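Local coordinates for protein V-type ATP synthase alpha chain (Nanoarchaeum equitans Kin4-M, PDB 5BN3) that is the alpha chain (subunit A) of an archaeal V-type ATP synthase, a P-loop protein of the alpha/beta family that carries adenosine-5'-diphosphate and a magnesium ion in this model, at residues E165-I170 / P175-H180; R143-P148 / T365-E370; G377-P382 / E388-N393; S218-G223 / Q392-L397. One frame throughout, in Å; residues are numbered along the deposited sequence.

Contact 1 (E165-I170 / P175-H180)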
loop_
_atom_site.group_PDB
_atom_site.type_symbol
_atom_site.label_atom_id
_atom_site.label_comp_id
_atom_site.label_asym_id
_atom_site.label_seq_id
_atom_site.Cartn_x
_atom_site.Cartn_y
_atom_site.Cartn_z
ATOM N N GLU A 165 -14.725 -41.980 -37.592
ATOM C CA GLU A 165 -13.783 -43.030 -37.206
ATOM C C GLU A 165 -13.376 -43.932 -38.368
ATOM O O GLU A 165 -12.592 -44.865 -38.190
ATOM C CB GLU A 165 -14.354 -43.875 -36.061
ATOM C CG GLU A 165 -14.207 -43.258 -34.673
ATOM C CD GLU A 165 -12.845 -43.517 -34.047
ATOM O OE1 GLU A 165 -11.860 -43.697 -34.793
ATOM O OE2 GLU A 165 -12.762 -43.543 -32.800
ATOM N N GLU A 166 -13.901 -43.649 -39.556
ATOM C CA GLU A 166 -13.633 -44.485 -40.724
ATOM C C GLU A 166 -12.370 -44.077 -41.480
ATOM O O GLU A 166 -12.073 -42.890 -41.624
ATOM C CB GLU A 166 -14.844 -44.496 -41.664
ATOM C CG GLU A 166 -16.070 -45.166 -41.064
ATOM C CD GLU A 166 -17.205 -45.327 -42.052
ATOM O OE1 GLU A 166 -17.585 -44.330 -42.696
ATOM O OE2 GLU A 166 -17.723 -46.456 -42.184
ATOM N N THR A 167 -11.634 -45.078 -41.957
ATOM C CA THR A 167 -10.435 -44.859 -42.762
ATOM C C THR A 167 -10.809 -44.277 -44.125
ATOM O O THR A 167 -11.670 -44.816 -44.821
ATOM C CB THR A 167 -9.662 -46.180 -42.964
ATOM O OG1 THR A 167 -9.328 -46.739 -41.687
ATOM C CG2 THR A 167 -8.388 -45.950 -43.763
ATOM N N ILE A 168 -10.165 -43.173 -44.498
ATOM C CA ILE A 168 -10.428 -42.524 -45.780
ATOM C C ILE A 168 -9.231 -42.645 -46.715
ATOM O O ILE A 168 -9.333 -42.368 -47.911
ATOM C CB ILE A 168 -10.797 -41.037 -45.604
ATOM C CG1 ILE A 168 -9.771 -40.321 -44.728
ATOM C CG2 ILE A 168 -12.178 -40.899 -44.997
ATOM C CD1 ILE A 168 -8.945 -39.302 -45.470
ATOM N N ALA A 169 -8.098 -43.054 -46.153
ATOM C CA ALA A 169 -6.875 -43.247 -46.922
ATOM C C ALA A 169 -5.858 -44.067 -46.139
ATOM O O ALA A 169 -5.950 -44.180 -44.917
ATOM C CB ALA A 169 -6.278 -41.911 -47.320
ATOM N N ILE A 170 -4.887 -44.633 -46.848
ATOM C CA ILE A 170 -3.816 -45.393 -46.212
ATOM C C ILE A 170 -2.460 -44.936 -46.745
ATOM O O ILE A 170 -2.228 -44.937 -47.956
ATOM C CB ILE A 170 -3.997 -46.911 -46.428
ATOM C CG1 ILE A 170 -5.213 -47.408 -45.640
ATOM C CG2 ILE A 170 -2.750 -47.671 -45.999
ATOM C CD1 ILE A 170 -5.713 -48.772 -46.065
ATOM N N PRO A 175 -3.441 -46.012 -41.442
ATOM C CA PRO A 175 -4.783 -45.483 -41.707
ATOM C C PRO A 175 -4.892 -43.981 -41.437
ATOM O O PRO A 175 -4.403 -43.499 -40.414
ATOM C CB PRO A 175 -5.660 -46.250 -40.710
ATOM C CG PRO A 175 -4.875 -47.486 -40.378
ATOM C CD PRO A 175 -3.448 -47.045 -40.392
ATOM N N ILE A 176 -5.534 -43.259 -42.352
ATOM C CA ILE A 176 -5.787 -41.833 -42.178
ATOM C C ILE A 176 -7.277 -41.617 -41.930
ATOM O O ILE A 176 -8.113 -42.193 -42.627
ATOM C CB ILE A 176 -5.350 -41.027 -43.424
ATOM C CG1 ILE A 176 -3.862 -41.243 -43.713
ATOM C CG2 ILE A 176 -5.660 -39.541 -43.254
ATOM C CD1 ILE A 176 -2.949 -40.890 -42.557
ATOM N N LYS A 177 -7.612 -40.804 -40.932
ATOM C CA LYS A 177 -9.008 -40.488 -40.644
ATOM C C LYS A 177 -9.361 -39.079 -41.098
ATOM O O LYS A 177 -8.516 -38.366 -41.639
ATOM C CB LYS A 177 -9.305 -40.636 -39.148
ATOM C CG LYS A 177 -9.679 -42.041 -38.710
ATOM C CD LYS A 177 -8.490 -42.987 -38.734
ATOM C CE LYS A 177 -8.911 -44.400 -38.349
ATOM N NZ LYS A 177 -9.635 -44.447 -37.047
ATOM N N LEU A 178 -10.614 -38.690 -40.881
ATOM C CA LEU A 178 -11.057 -37.326 -41.146
ATOM C C LEU A 178 -10.612 -36.406 -40.013
ATOM O O LEU A 178 -10.729 -35.183 -40.109
ATOM C CB LEU A 178 -12.579 -37.273 -41.299
ATOM C CG LEU A 178 -13.164 -37.842 -42.594
ATOM C CD1 LEU A 178 -14.680 -37.877 -42.540
ATOM C CD2 LEU A 178 -12.706 -37.015 -43.774
ATOM N N TYR A 179 -10.096 -37.010 -38.944
ATOM C CA TYR A 179 -9.638 -36.259 -37.780
ATOM C C TYR A 179 -8.308 -36.790 -37.262
ATOM O O TYR A 179 -7.935 -37.933 -37.539
ATOM C CB TYR A 179 -10.674 -36.341 -36.656
ATOM C CG TYR A 179 -10.591 -37.606 -35.826
ATOM C CD1 TYR A 179 -11.178 -38.787 -36.260
ATOM C CD2 TYR A 179 -9.939 -37.613 -34.600
ATOM C CE1 TYR A 179 -11.111 -39.936 -35.502
ATOM C CE2 TYR A 179 -9.865 -38.758 -33.839
ATOM C CZ TYR A 179 -10.453 -39.915 -34.293
ATOM O OH TYR A 179 -10.383 -41.058 -33.533
ATOM N N HIS A 180 -7.601 -35.961 -36.501
ATOM C CA HIS A 180 -6.441 -36.425 -35.746
ATOM C C HIS A 180 -6.379 -35.737 -34.387
ATOM O O HIS A 180 -6.993 -34.687 -34.184
ATOM C CB HIS A 180 -5.135 -36.233 -36.528
ATOM C CG HIS A 180 -4.702 -34.804 -36.662
ATOM N ND1 HIS A 180 -5.201 -33.963 -37.630
ATOM C CD2 HIS A 180 -3.793 -34.081 -35.964
ATOM C CE1 HIS A 180 -4.630 -32.775 -37.516
ATOM N NE2 HIS A 180 -3.773 -32.821 -36.515
HETATM O O HOH W 1 -12.716 -40.628 -40.908
#

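Contact 2 (R143-P148 / T365-E370)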
loop_
_atom_site.group_PDB
_atom_site.type_symbol
_atom_site.label_atom_id
_atom_site.label_comp_id
_atom_site.label_asym_id
_atom_site.label_seq_id
_atom_site.Cartn_x
_atom_site.Cartn_y
_atom_site.Cartn_z
ATOM N N ARG A 143 -10.931 -28.410 -44.840
ATOM C CA ARG A 143 -9.812 -29.066 -45.495
ATOM C C ARG A 143 -9.180 -30.113 -44.590
ATOM O O ARG A 143 -8.682 -29.803 -43.506
ATOM C CB ARG A 143 -8.789 -28.025 -45.957
ATOM C CG ARG A 143 -9.327 -27.152 -47.087
ATOM C CD ARG A 143 -8.568 -25.850 -47.242
ATOM N NE ARG A 143 -9.215 -24.973 -48.218
ATOM C CZ ARG A 143 -8.902 -23.695 -48.408
ATOM N NH1 ARG A 143 -7.946 -23.125 -47.687
ATOM N NH2 ARG A 143 -9.550 -22.982 -49.316
ATOM N N ILE A 144 -9.228 -31.364 -45.037
ATOM C CA ILE A 144 -8.662 -32.465 -44.270
ATOM C C ILE A 144 -7.150 -32.472 -44.450
ATOM O O ILE A 144 -6.638 -32.909 -45.481
ATOM C CB ILE A 144 -9.260 -33.819 -44.696
ATOM C CG1 ILE A 144 -10.789 -33.731 -44.725
ATOM C CG2 ILE A 144 -8.798 -34.930 -43.760
ATOM C CD1 ILE A 144 -11.414 -33.314 -43.397
ATOM N N ILE A 145 -6.441 -31.960 -43.450
ATOM C CA ILE A 145 -4.987 -31.929 -43.486
ATOM C C ILE A 145 -4.426 -33.092 -42.679
ATOM O O ILE A 145 -4.825 -33.319 -41.535
ATOM C CB ILE A 145 -4.428 -30.584 -42.967
ATOM C CG1 ILE A 145 -5.051 -30.221 -41.618
ATOM C CG2 ILE A 145 -4.697 -29.473 -43.976
ATOM C CD1 ILE A 145 -4.447 -28.981 -40.987
ATOM N N VAL A 146 -3.515 -33.840 -43.293
ATOM C CA VAL A 146 -2.889 -34.972 -42.626
ATOM C C VAL A 146 -2.004 -34.459 -41.497
ATOM O O VAL A 146 -1.486 -33.343 -41.579
ATOM C CB VAL A 146 -2.070 -35.824 -43.619
ATOM C CG1 VAL A 146 -2.966 -36.361 -44.718
ATOM C CG2 VAL A 146 -0.941 -35.013 -44.221
ATOM N N PRO A 147 -1.849 -35.258 -40.426
ATOM C CA PRO A 147 -1.031 -34.835 -39.284
ATOM C C PRO A 147 0.384 -34.457 -39.712
ATOM O O PRO A 147 0.884 -35.014 -40.690
ATOM C CB PRO A 147 -0.987 -36.086 -38.405
ATOM C CG PRO A 147 -2.237 -36.824 -38.742
ATOM C CD PRO A 147 -2.470 -36.578 -40.205
ATOM N N PRO A 148 1.014 -33.510 -38.996
ATOM C CA PRO A 148 2.370 -33.056 -39.328
ATOM C C PRO A 148 3.399 -34.186 -39.404
ATOM O O PRO A 148 4.397 -34.043 -40.112
ATOM C CB PRO A 148 2.711 -32.115 -38.168
ATOM C CG PRO A 148 1.394 -31.570 -37.738
ATOM C CD PRO A 148 0.412 -32.704 -37.917
ATOM N N THR A 365 1.827 -21.990 -44.087
ATOM C CA THR A 365 1.477 -23.297 -43.533
ATOM C C THR A 365 2.387 -24.403 -44.057
ATOM O O THR A 365 3.158 -24.188 -44.989
ATOM C CB THR A 365 0.012 -23.664 -43.839
ATOM O OG1 THR A 365 -0.155 -23.841 -45.251
ATOM C CG2 THR A 365 -0.922 -22.571 -43.355
ATOM N N LEU A 366 2.288 -25.587 -43.456
ATOM C CA LEU A 366 3.074 -26.738 -43.890
ATOM C C LEU A 366 2.747 -27.128 -45.330
ATOM O O LEU A 366 3.590 -27.687 -46.033
ATOM C CB LEU A 366 2.858 -27.932 -42.952
ATOM C CG LEU A 366 3.455 -27.827 -41.546
ATOM C CD1 LEU A 366 3.283 -29.122 -40.762
ATOM C CD2 LEU A 366 4.922 -27.459 -41.635
ATOM N N ASN A 367 1.527 -26.820 -45.765
ATOM C CA ASN A 367 1.098 -27.101 -47.133
ATOM C C ASN A 367 1.269 -25.900 -48.067
ATOM O O ASN A 367 0.637 -25.829 -49.121
ATOM C CB ASN A 367 -0.353 -27.606 -47.158
ATOM C CG ASN A 367 -1.322 -26.654 -46.475
ATOM O OD1 ASN A 367 -1.289 -25.443 -46.695
ATOM N ND2 ASN A 367 -2.196 -27.204 -45.639
ATOM N N ASP A 368 2.118 -24.960 -47.653
ATOM C CA ASP A 368 2.491 -23.790 -48.456
ATOM C C ASP A 368 1.357 -22.805 -48.752
ATOM O O ASP A 368 1.455 -22.001 -49.680
ATOM C CB ASP A 368 3.190 -24.212 -49.756
ATOM C CG ASP A 368 4.531 -24.876 -49.507
ATOM O OD1 ASP A 368 5.501 -24.157 -49.183
ATOM O OD2 ASP A 368 4.618 -26.114 -49.646
ATOM N N LEU A 369 0.293 -22.856 -47.958
ATOM C CA LEU A 369 -0.757 -21.850 -48.052
ATOM C C LEU A 369 -0.515 -20.773 -46.997
ATOM O O LEU A 369 0.351 -20.927 -46.134
ATOM C CB LEU A 369 -2.140 -22.487 -47.880
ATOM C CG LEU A 369 -2.554 -23.494 -48.958
ATOM C CD1 LEU A 369 -3.837 -24.211 -48.577
ATOM C CD2 LEU A 369 -2.717 -22.807 -50.303
ATOM N N GLU A 370 -1.260 -19.675 -47.077
ATOM C CA GLU A 370 -1.174 -18.628 -46.064
ATOM C C GLU A 370 -2.366 -18.721 -45.117
ATOM O O GLU A 370 -3.514 -18.832 -45.556
ATOM C CB GLU A 370 -1.114 -17.255 -46.714
#

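Contact 3 (G377-P382 / E388-N393)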
loop_
_atom_site.group_PDB
_atom_site.type_symbol
_atom_site.label_atom_id
_atom_site.label_comp_id
_atom_site.label_asym_id
_atom_site.label_seq_id
_atom_site.Cartn_x
_atom_site.Cartn_y
_atom_site.Cartn_z
ATOM N N GLY A 377 -7.667 -10.815 -26.397
ATOM C CA GLY A 377 -7.783 -11.223 -25.008
ATOM C C GLY A 377 -8.374 -10.153 -24.108
ATOM O O GLY A 377 -7.791 -9.085 -23.924
ATOM N N ALA A 378 -9.541 -10.441 -23.544
ATOM C CA ALA A 378 -10.145 -9.546 -22.564
ATOM C C ALA A 378 -9.441 -9.710 -21.219
ATOM O O ALA A 378 -9.015 -10.810 -20.860
ATOM C CB ALA A 378 -11.624 -9.832 -22.427
ATOM N N VAL A 379 -9.302 -8.611 -20.483
ATOM C CA VAL A 379 -8.673 -8.645 -19.166
ATOM C C VAL A 379 -9.593 -7.974 -18.154
ATOM O O VAL A 379 -10.219 -6.960 -18.462
ATOM C CB VAL A 379 -7.304 -7.928 -19.168
ATOM C CG1 VAL A 379 -6.565 -8.192 -17.863
ATOM C CG2 VAL A 379 -6.461 -8.387 -20.336
ATOM N N SER A 380 -9.678 -8.539 -16.954
ATOM C CA SER A 380 -10.581 -8.026 -15.930
ATOM C C SER A 380 -9.828 -7.548 -14.693
ATOM O O SER A 380 -9.856 -8.210 -13.656
ATOM C CB SER A 380 -11.586 -9.102 -15.523
ATOM O OG SER A 380 -12.219 -9.672 -16.650
ATOM N N PRO A 381 -9.165 -6.384 -14.790
ATOM C CA PRO A 381 -8.357 -5.866 -13.680
ATOM C C PRO A 381 -9.197 -5.554 -12.446
ATOM O O PRO A 381 -10.249 -4.920 -12.559
ATOM C CB PRO A 381 -7.767 -4.573 -14.250
ATOM C CG PRO A 381 -8.730 -4.152 -15.309
ATOM C CD PRO A 381 -9.218 -5.436 -15.918
ATOM N N PRO A 382 -8.736 -6.005 -11.272
ATOM C CA PRO A 382 -9.451 -5.746 -10.020
ATOM C C PRO A 382 -9.590 -4.246 -9.786
ATOM O O PRO A 382 -8.587 -3.531 -9.844
ATOM C CB PRO A 382 -8.530 -6.357 -8.960
ATOM C CG PRO A 382 -7.740 -7.393 -9.691
ATOM C CD PRO A 382 -7.533 -6.834 -11.068
ATOM N N GLU A 388 -2.059 -3.523 -12.726
ATOM C CA GLU A 388 -1.944 -4.875 -12.180
ATOM C C GLU A 388 -1.211 -5.827 -13.146
ATOM O O GLU A 388 -1.131 -5.548 -14.345
ATOM C CB GLU A 388 -3.342 -5.388 -11.803
ATOM C CG GLU A 388 -4.296 -5.541 -12.971
ATOM C CD GLU A 388 -4.253 -6.927 -13.567
ATOM O OE1 GLU A 388 -4.729 -7.100 -14.708
ATOM O OE2 GLU A 388 -3.752 -7.852 -12.887
ATOM N N PRO A 389 -0.653 -6.938 -12.620
ATOM C CA PRO A 389 0.234 -7.816 -13.400
ATOM C C PRO A 389 -0.353 -8.408 -14.686
ATOM O O PRO A 389 0.363 -8.453 -15.688
ATOM C CB PRO A 389 0.552 -8.951 -12.420
ATOM C CG PRO A 389 0.429 -8.329 -11.083
ATOM C CD PRO A 389 -0.714 -7.356 -11.206
ATOM N N VAL A 390 -1.598 -8.878 -14.663
ATOM C CA VAL A 390 -2.182 -9.491 -15.857
ATOM C C VAL A 390 -2.245 -8.499 -17.016
ATOM O O VAL A 390 -1.816 -8.804 -18.129
ATOM C CB VAL A 390 -3.583 -10.076 -15.579
ATOM C CG1 VAL A 390 -4.112 -10.796 -16.809
ATOM C CG2 VAL A 390 -3.530 -11.036 -14.406
ATOM N N THR A 391 -2.772 -7.307 -16.748
ATOM C CA THR A 391 -2.850 -6.271 -17.774
ATOM C C THR A 391 -1.459 -5.870 -18.254
ATOM O O THR A 391 -1.206 -5.807 -19.455
ATOM C CB THR A 391 -3.567 -5.012 -17.251
ATOM O OG1 THR A 391 -4.880 -5.357 -16.792
ATOM C CG2 THR A 391 -3.682 -3.978 -18.355
ATOM N N GLN A 392 -0.555 -5.600 -17.315
ATOM C CA GLN A 392 0.776 -5.111 -17.664
ATOM C C GLN A 392 1.619 -6.137 -18.414
ATOM O O GLN A 392 2.301 -5.791 -19.378
ATOM C CB GLN A 392 1.512 -4.595 -16.421
ATOM C CG GLN A 392 0.939 -3.288 -15.879
ATOM C CD GLN A 392 0.873 -2.208 -16.941
ATOM O OE1 GLN A 392 1.792 -2.060 -17.743
ATOM N NE2 GLN A 392 -0.226 -1.459 -16.966
ATOM N N ASN A 393 1.578 -7.393 -17.976
ATOM C CA ASN A 393 2.259 -8.463 -18.706
ATOM C C ASN A 393 1.724 -8.612 -20.126
ATOM O O ASN A 393 2.493 -8.762 -21.077
ATOM C CB ASN A 393 2.116 -9.801 -17.971
ATOM C CG ASN A 393 2.988 -9.889 -16.735
ATOM O OD1 ASN A 393 3.942 -9.126 -16.574
ATOM N ND2 ASN A 393 2.674 -10.837 -15.859
HETATM O O HOH W 2 -6.581 -9.191 -14.163
#

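Contact 4 (S218-G223 / Q392-L397)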
loop_
_atom_site.group_PDB
_atom_site.type_symbol
_atom_site.label_atom_id
_atom_site.label_comp_id
_atom_site.label_asym_id
_atom_site.label_seq_id
_atom_site.Cartn_x
_atom_site.Cartn_y
_atom_site.Cartn_z
ATOM N N SER A 218 -2.599 -9.296 -32.485
ATOM C CA SER A 218 -3.238 -9.547 -31.202
ATOM C C SER A 218 -3.547 -8.236 -30.493
ATOM O O SER A 218 -2.877 -7.230 -30.723
ATOM C CB SER A 218 -2.358 -10.434 -30.320
ATOM O OG SER A 218 -1.067 -9.876 -30.162
ATOM N N ALA A 219 -4.563 -8.258 -29.634
ATOM C CA ALA A 219 -4.955 -7.076 -28.874
ATOM C C ALA A 219 -5.452 -7.458 -27.491
ATOM O O ALA A 219 -5.980 -8.554 -27.292
ATOM C CB ALA A 219 -6.028 -6.298 -29.614
ATOM N N ALA A 220 -5.289 -6.542 -26.542
ATOM C CA ALA A 220 -5.823 -6.722 -25.198
ATOM C C ALA A 220 -7.010 -5.788 -24.976
ATOM O O ALA A 220 -6.993 -4.639 -25.424
ATOM C CB ALA A 220 -4.747 -6.458 -24.165
ATOM N N VAL A 221 -8.038 -6.282 -24.286
ATOM C CA VAL A 221 -9.207 -5.471 -23.950
ATOM C C VAL A 221 -9.446 -5.477 -22.442
ATOM O O VAL A 221 -10.275 -6.236 -21.943
ATOM C CB VAL A 221 -10.488 -5.975 -24.662
ATOM C CG1 VAL A 221 -11.619 -4.963 -24.511
ATOM C CG2 VAL A 221 -10.224 -6.235 -26.135
ATOM N N PRO A 222 -8.697 -4.644 -21.703
ATOM C CA PRO A 222 -8.921 -4.558 -20.258
ATOM C C PRO A 222 -9.966 -3.505 -19.919
ATOM O O PRO A 222 -10.092 -2.503 -20.630
ATOM C CB PRO A 222 -7.554 -4.125 -19.723
ATOM C CG PRO A 222 -6.982 -3.296 -20.830
ATOM C CD PRO A 222 -7.496 -3.899 -22.123
ATOM N N GLY A 223 -10.710 -3.740 -18.842
ATOM C CA GLY A 223 -11.711 -2.801 -18.375
ATOM C C GLY A 223 -12.285 -3.254 -17.047
ATOM O O GLY A 223 -12.198 -4.430 -16.703
ATOM N N GLN A 392 -0.555 -5.600 -17.315
ATOM C CA GLN A 392 0.776 -5.111 -17.664
ATOM C C GLN A 392 1.619 -6.137 -18.414
ATOM O O GLN A 392 2.301 -5.791 -19.378
ATOM C CB GLN A 392 1.512 -4.595 -16.421
ATOM C CG GLN A 392 0.939 -3.288 -15.879
ATOM C CD GLN A 392 0.873 -2.208 -16.941
ATOM O OE1 GLN A 392 1.792 -2.060 -17.743
ATOM N NE2 GLN A 392 -0.226 -1.459 -16.966
ATOM N N ASN A 393 1.578 -7.393 -17.976
ATOM C CA ASN A 393 2.259 -8.463 -18.706
ATOM C C ASN A 393 1.724 -8.612 -20.126
ATOM O O ASN A 393 2.493 -8.762 -21.077
ATOM C CB ASN A 393 2.116 -9.801 -17.971
ATOM C CG ASN A 393 2.988 -9.889 -16.735
ATOM O OD1 ASN A 393 3.942 -9.126 -16.574
ATOM N ND2 ASN A 393 2.674 -10.837 -15.859
ATOM N N THR A 394 0.401 -8.580 -20.254
ATOM C CA THR A 394 -0.257 -8.715 -21.549
ATOM C C THR A 394 0.147 -7.601 -22.518
ATOM O O THR A 394 0.327 -7.841 -23.711
ATOM C CB THR A 394 -1.795 -8.743 -21.386
ATOM O OG1 THR A 394 -2.167 -9.831 -20.527
ATOM C CG2 THR A 394 -2.477 -8.917 -22.727
ATOM N N LEU A 395 0.316 -6.387 -21.999
ATOM C CA LEU A 395 0.682 -5.245 -22.837
ATOM C C LEU A 395 2.068 -5.382 -23.464
ATOM O O LEU A 395 2.368 -4.738 -24.470
ATOM C CB LEU A 395 0.585 -3.938 -22.042
ATOM C CG LEU A 395 -0.832 -3.526 -21.644
ATOM C CD1 LEU A 395 -0.857 -2.110 -21.086
ATOM C CD2 LEU A 395 -1.763 -3.655 -22.831
ATOM N N ARG A 396 2.916 -6.222 -22.879
ATOM C CA ARG A 396 4.242 -6.444 -23.447
ATOM C C ARG A 396 4.256 -7.637 -24.401
ATOM O O ARG A 396 5.305 -8.013 -24.926
ATOM C CB ARG A 396 5.288 -6.601 -22.337
ATOM C CG ARG A 396 5.388 -5.379 -21.431
ATOM C CD ARG A 396 6.760 -5.257 -20.790
ATOM N NE ARG A 396 7.141 -6.465 -20.065
ATOM C CZ ARG A 396 6.756 -6.745 -18.824
ATOM N NH1 ARG A 396 5.972 -5.904 -18.165
ATOM N NH2 ARG A 396 7.156 -7.866 -18.242
ATOM N N LEU A 397 3.078 -8.206 -24.646
ATOM C CA LEU A 397 2.952 -9.359 -25.536
ATOM C C LEU A 397 2.089 -9.084 -26.771
ATOM O O LEU A 397 2.300 -9.687 -27.826
ATOM C CB LEU A 397 2.389 -10.565 -24.773
ATOM C CG LEU A 397 3.241 -11.148 -23.642
ATOM C CD1 LEU A 397 2.459 -12.197 -22.858
ATOM C CD2 LEU A 397 4.523 -11.748 -24.191
HETATM O O HOH W 3 0.692 -11.718 -29.678
#

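Contact 1 (E165-I170 / P175-H180)
Pro-175 CB lies 3.8 Å from Thr-167 OG1, and the proline pairs with Ile-170 as a non-hydrogen-bonded couple of an antiparallel beta hairpin. Ile-176 and Ala-169 form the next pair, a hydrogen-bonded one. Ile-176 N gives a hydrogen bond of 2.8 Å to Ala-169 O, while Ile-176 O accepts from Ile-168 N at 2.9 Å. This second bond is almost straight, 174° at the hydrogen, and the same oxygen also takes a CA-H...O contact from Thr-167. Ile-176 CG2 packs on Ile-168 CD1. Lys-177 starts away from the other segment, but bends at chi2 and chi4 bring its ammonium back over Glu-165. There Lys-177 NZ donates to Glu-165 O from above the carbonyl plane at 3.2 Å and forms a salt bridge with Glu-165 OE1 at 3.3 Å, so one ammonium grips both ends of the same residue. Leu-178 crosses Ile-168 at about a right angle, Leu-178 CG lying 4.0 Å from Ile-168 CG2, and Leu-178 N donates to a water. Tyr-179 OH adds a weak hydrogen bond to Glu-165 OE1, which lies in the ring plane with the carboxylate turned 85° to it. Within this chain, strand 174-176 is an outermost strand of the antiparallel sheet in which 169-171 also pairs with 152-157, and Ile-168 and Leu-178 both reach Phe-116 of strand 114-118.

Contact 2 (R143-P148 / T365-E370)
Three small side-chain touches, at Arg-143, Ile-145 and Pro-148, make this a surface packing contact between two parts of the chain far apart in sequence. It joins the end of strand 140-145, in the barrel-sandwich region, to the turn between strands 361-364 and 370-379 of the nucleotide-binding region. Pro-148 CB rests against Leu-366 CD1 at 4.0 Å, carbon on carbon. Deeper in, the methyl CG2 of Ile-145 meets the amide nitrogen ND2 of Asn-367 at 3.8 Å, the two side chains crossing at about a right angle. That nitrogen does its polar work elsewhere, giving hydrogen bonds to the carbonyls of Gly-129 and Asp-310, and Ile-145 merely packs beside it. Asn-367 belongs to a type I beta turn, Thr-365 to Asp-368, closed by a bond from Asp-368 N to Thr-365 O. Overlapping it, Asn-367 forms an Asx turn: with CG between its backbone N and carbonyl carbon (chi1 55°), Asn-367 OD1 swings back to accept from Leu-369 N at 3.3 Å, the donor lying in the carbonyl plane. Leu-369 N also reaches Thr-365 OG1, at 2.9 Å, so two side-chain oxygens share one backbone N-H. Together with the ND2 bonds, the Asx turn probably fixes the rotation of the amide. At the far end, the guanidinium of Arg-143 passes Leu-369 obliquely, Arg-143 NH1 being 4.3 Å from Leu-369 CD1. Its polar partners include the carbonyl of Gln-311, taken by NH1, and Glu-141, which forms a salt bridge with NE.

Contact 3 (G377-P382 / E388-N393)
Val-379 opens the apolar packing, its CG1 sitting 3.7 Å from CG1 of Val-390 as the two side chains slide past each other in opposite directions. In both valines CG1 is anti to the backbone N (chi1 -170° and -176°), which brings the two methyls together. The same Val-379 methyl, CG1, lies 3.5 Å from Thr-391 OG1, so the threonine presents its hydroxyl side to the strand. Two prolines continue the packing: Pro-381 CB meets Glu-388 CG at 3.8 Å, and the Pro-382 ring crosses the glutamate chain at about a right angle with CD over the same CG. Here strand 370-379 of the P-loop nucleotide-binding fold runs out into a loop and returns as helix 389-395, with Glu-388 as N-cap of that helix. The polar interactions centre on the Glu-388 carboxylate. Glu-388 OE1 accepts from Thr-391 OG1 at 2.7 Å and from Thr-391 N at 2.8 Å, both reaching it from one face of the carboxylate plane. Glu-388 OE2 takes Val-390 N at 3.0 Å from above that plane. Held by these three bonds, the carboxylate satisfies two amides of the first helical turn, and the helix end probably favours its negative charge. A water donates to Glu-388 OE1 at 2.8 Å and only weakly to Ser-380 O, at most a weak water link between the segments. Beyond the contact, Pro-381 O accepts a hydrogen bond from Tyr-297 of a neighbouring NEQ263 subunit, and Pro-382 packs on Arg-248 of that chain.

Contact 4 (S218-G223 / Q392-L397)
Ser-218 OG has two partners: it donates to a water at 2.6 Å and weakly accepts from Gly-399 N. The water in turn donates to Leu-397 O at 3.2 Å, spanning the 4.1 Å between Ser-218 OG and Leu-397 O. The hydroxyl stands between the backbone N and carbonyl carbon of its own residue (chi1 55°), and from there it faces the end of the other segment. Two residues along the strand, Ala-220 takes over with plain carbon packing. Ala-220 CB points at the helix and meets Thr-394 CG2 at 3.6 Å, while Leu-395 CD2 comes in beside it at 4.3 Å. Strand 218-222 leads into the P-loop at Gly-223, in the manner of the P-loop nucleotide-binding fold, and helix 389-395 packs on the side that carries Ala-220. The small alanine side chain is matched by the methyl branch of the threonine, which is anti to the backbone N. Thr-394 OG1 instead hydrogen-bonds to Val-390 O, one turn back in the helix, so the residue divides its polar and apolar branches between helix and strand. In the last part of this segment, Leu-397 N bonds to Thr-394 O at 2.9 Å and Arg-396 N to Asn-393 O at 3.1 Å, both three residues back. Arg-396 NE bonds to Asn-230 of a neighbouring NEQ263 subunit, and Tyr-297 of another NEQ263 chain donates to Gly-223 O.

Contacts 3 and 4 form one unit near the nucleotide: their centres are 7 Å apart, they share Gln-392 and Asn-393 of helix 389-395, and their strands 370-379 and 218-222 are parallel neighbours, with Gly-377 O 2.8 Å from Val-221 N. The side chain of Pro-381 in contact 3 is about 8 Å from the bound adenosine-5'-diphosphate, and contact 4 includes Gly-223 at the start of the P-loop. Contacts 1 and 2 lie together elsewhere, centres 16 Å apart, with His-180 CB packed 3.7 Å from Pro-147 CG. Contact 2 ties that region to the nucleotide-binding part, though its centre is still about 30 Å from that of contact 4.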